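Local atomic coordinates of transcription factor TAU subunit SFC1 (Schizosaccharomyces pombe, PDB entry 4BJJ), a protein that helps TFIIIC bind the boxA promoter elements of tRNA genes for RNA polymerase III recruitment, here represented by its sfc7-interacting domain. Residues 57-60 against 61-64. The protein carries 3 engineered substitutions. Numbering follows the deposited sequence.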
ATOM      1  N   ASN A  57      17.516  -4.270   7.387  1.00 41.47           N
ATOM      2  CA  ASN A  57      18.935  -3.986   7.549  1.00 42.49           C
ATOM      3  C   ASN A  57      19.456  -3.126   6.391  1.00 42.99           C
ATOM      4  O   ASN A  57      19.855  -3.647   5.351  1.00 45.69           O
ATOM      5  CB  ASN A  57      19.705  -5.309   7.606  1.00 42.82           C
ATOM      6  CG  ASN A  57      21.117  -5.131   8.053  1.00 46.93           C
ATOM      7  OD1 ASN A  57      21.540  -4.038   8.398  1.00 49.12           O
ATOM      8  ND2 ASN A  57      21.860  -6.205   8.051  1.00 52.67           N
ATOM      9  N   LEU A  58      19.427  -1.812   6.573  1.00 42.92           N
ATOM     10  CA  LEU A  58      19.816  -0.867   5.521  1.00 41.68           C
ATOM     11  C   LEU A  58      21.309  -0.753   5.282  1.00 46.36           C
ATOM     12  O   LEU A  58      21.727  -0.405   4.182  1.00 51.21           O
ATOM     13  CB  LEU A  58      19.300   0.529   5.846  1.00 41.42           C
ATOM     14  CG  LEU A  58      17.788   0.718   5.822  1.00 41.28           C
ATOM     15  CD1 LEU A  58      17.462   2.124   6.284  1.00 40.32           C
ATOM     16  CD2 LEU A  58      17.241   0.438   4.432  1.00 41.68           C
ATOM     17  N   ARG A  59      22.110  -1.014   6.312  1.00 46.19           N
ATOM     18  CA  ARG A  59      23.557  -0.889   6.216  1.00 34.97           C
ATOM     19  C   ARG A  59      24.248  -2.174   6.664  1.00 37.93           C
ATOM     20  O   ARG A  59      24.842  -2.203   7.727  1.00 35.02           O
ATOM     21  CB  ARG A  59      24.045   0.291   7.049  1.00 32.90           C
ATOM     22  CG  ARG A  59      23.415   1.635   6.699  1.00 32.00           C
ATOM     23  CD  ARG A  59      23.906   2.730   7.627  1.00 37.08           C
ATOM     24  NE  ARG A  59      25.361   2.867   7.627  1.00 41.67           N
ATOM     25  CZ  ARG A  59      26.074   3.464   6.670  1.00 44.47           C
ATOM     26  NH1 ARG A  59      25.494   3.981   5.586  1.00 40.75           N
ATOM     27  NH2 ARG A  59      27.390   3.539   6.795  1.00 44.29           N
ATOM     28  N   PRO A  60      24.208  -3.221   5.822  1.00 39.40           N
ATOM     29  CA  PRO A  60      24.741  -4.566   6.116  1.00 39.19           C
ATOM     30  C   PRO A  60      26.231  -4.640   6.506  1.00 46.40           C
ATOM     31  O   PRO A  60      26.569  -5.443   7.368  1.00 47.47           O
ATOM     32  CB  PRO A  60      24.503  -5.346   4.812  1.00 32.44           C
ATOM     33  CG  PRO A  60      24.351  -4.301   3.753  1.00 34.74           C
ATOM     34  CD  PRO A  60      23.759  -3.095   4.422  1.00 34.06           C
ATOM     35  N   LYS A  61      27.096  -3.836   5.898  1.00 47.98           N
ATOM     36  CA  LYS A  61      28.534  -3.870   6.193  1.00 41.88           C
ATOM     37  C   LYS A  61      29.008  -2.914   7.308  1.00 47.29           C
ATOM     38  O   LYS A  61      30.202  -2.681   7.464  1.00 51.14           O
ATOM     39  CB  LYS A  61      29.309  -3.581   4.901  1.00 43.87           C
ATOM     40  CG  LYS A  61      29.319  -4.753   3.923  1.00 58.32           C
ATOM     41  CD  LYS A  61      29.224  -4.289   2.475  1.00 76.99           C
ATOM     42  CE  LYS A  61      30.484  -3.563   2.009  1.00 86.82           C
ATOM     43  NZ  LYS A  61      30.360  -3.016   0.621  1.00 88.48           N
ATOM     44  N   ASP A  62      28.083  -2.367   8.091  1.00 43.49           N
ATOM     45  CA  ASP A  62      28.419  -1.348   9.086  1.00 37.60           C
ATOM     46  C   ASP A  62      28.183  -1.891  10.507  1.00 40.17           C
ATOM     47  O   ASP A  62      27.043  -2.053  10.918  1.00 43.17           O
ATOM     48  CB  ASP A  62      27.553  -0.096   8.841  1.00 38.43           C
ATOM     49  CG  ASP A  62      27.723   0.993   9.925  1.00 41.19           C
ATOM     50  OD1 ASP A  62      28.636   0.909  10.775  1.00 40.45           O
ATOM     51  OD2 ASP A  62      26.934   1.961   9.906  1.00 42.67           O
ATOM     52  N   LYS A  63      29.246  -2.126  11.267  1.00 40.87           N
ATOM     53  CA  LYS A  63      29.107  -2.745  12.601  1.00 42.22           C
ATOM     54  C   LYS A  63      28.289  -1.952  13.637  1.00 40.53           C
ATOM     55  O   LYS A  63      27.892  -2.487  14.655  1.00 46.00           O
ATOM     56  CB  LYS A  63      30.486  -3.034  13.204  1.00 42.42           C
ATOM     57  CG  LYS A  63      31.344  -1.775  13.472  1.00 53.51           C
ATOM     58  CD  LYS A  63      32.790  -2.158  13.796  1.00 51.85           C
ATOM     59  CE  LYS A  63      33.590  -0.997  14.340  1.00 57.59           C
ATOM     60  NZ  LYS A  63      35.044  -1.349  14.460  1.00 62.47           N
ATOM     61  N   TYR A  64      28.055  -0.674  13.410  1.00 39.80           N
ATOM     62  CA  TYR A  64      27.235   0.099  14.346  1.00 41.59           C
ATOM     63  C   TYR A  64      25.750   0.027  14.013  1.00 42.90           C
ATOM     64  O   TYR A  64      24.931   0.542  14.772  1.00 40.85           O
ATOM     65  CB  TYR A  64      27.662   1.560  14.349  1.00 46.46           C
ATOM     66  CG  TYR A  64      29.113   1.746  14.654  1.00 46.88           C
ATOM     67  CD1 TYR A  64      29.549   1.892  15.955  1.00 52.22           C
ATOM     68  CD2 TYR A  64      30.056   1.778  13.634  1.00 42.18           C
ATOM     69  CE1 TYR A  64      30.887   2.057  16.236  1.00 55.14           C
ATOM     70  CE2 TYR A  64      31.389   1.955  13.913  1.00 42.67           C
ATOM     71  CZ  TYR A  64      31.796   2.083  15.211  1.00 47.64           C
ATOM     72  OH  TYR A  64      33.120   2.236  15.484  1.00 54.07           O
TER
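The guanidinium of Arg59 meets Asp62 at its edge: carboxylate oxygen OD2 lies in the guanidinium plane, 2.9 Å from Arg59 NE, in a nearly straight salt-bridge hydrogen bond (173°). The two planes stand almost perpendicular, and OD2 is approached on its anti side; NE makes the bond, and NH2 of Arg59 lies 3.5 Å from the same oxygen. Lys63 CG sits 3.7 Å above one face of the Tyr64 ring, offset toward its rim, and Asp62 OD1 lies at the ring edge. A bend in the Arg59 chain at CG-CD (chi3 57°) turns NE toward the acid. The salt bridge spans the ends of a type I beta turn running from Arg59 to Asp62, in the loop that joins strands 55-56 and 68-73 of the triple barrel domain. Pro60 and Lys61 occupy its corners, and the bond from Asp62 N to Arg59 O closes it over 3.3 Å. Asp62 extends its carboxylate away from its own N (chi1 174°), and OD1 accepts from Tyr64 N at 3.1 Å, forming an Asx turn; this donor comes from well above the carboxylate plane. Replacing Asp62 with an alanine would probably leave Arg59 NE and Tyr64 N without these acceptors and let the guanidinium swing more freely. At this surface site the Arg59 side chain also touches His65, and Tyr64 O is hydrogen-bonded to His66 ND1.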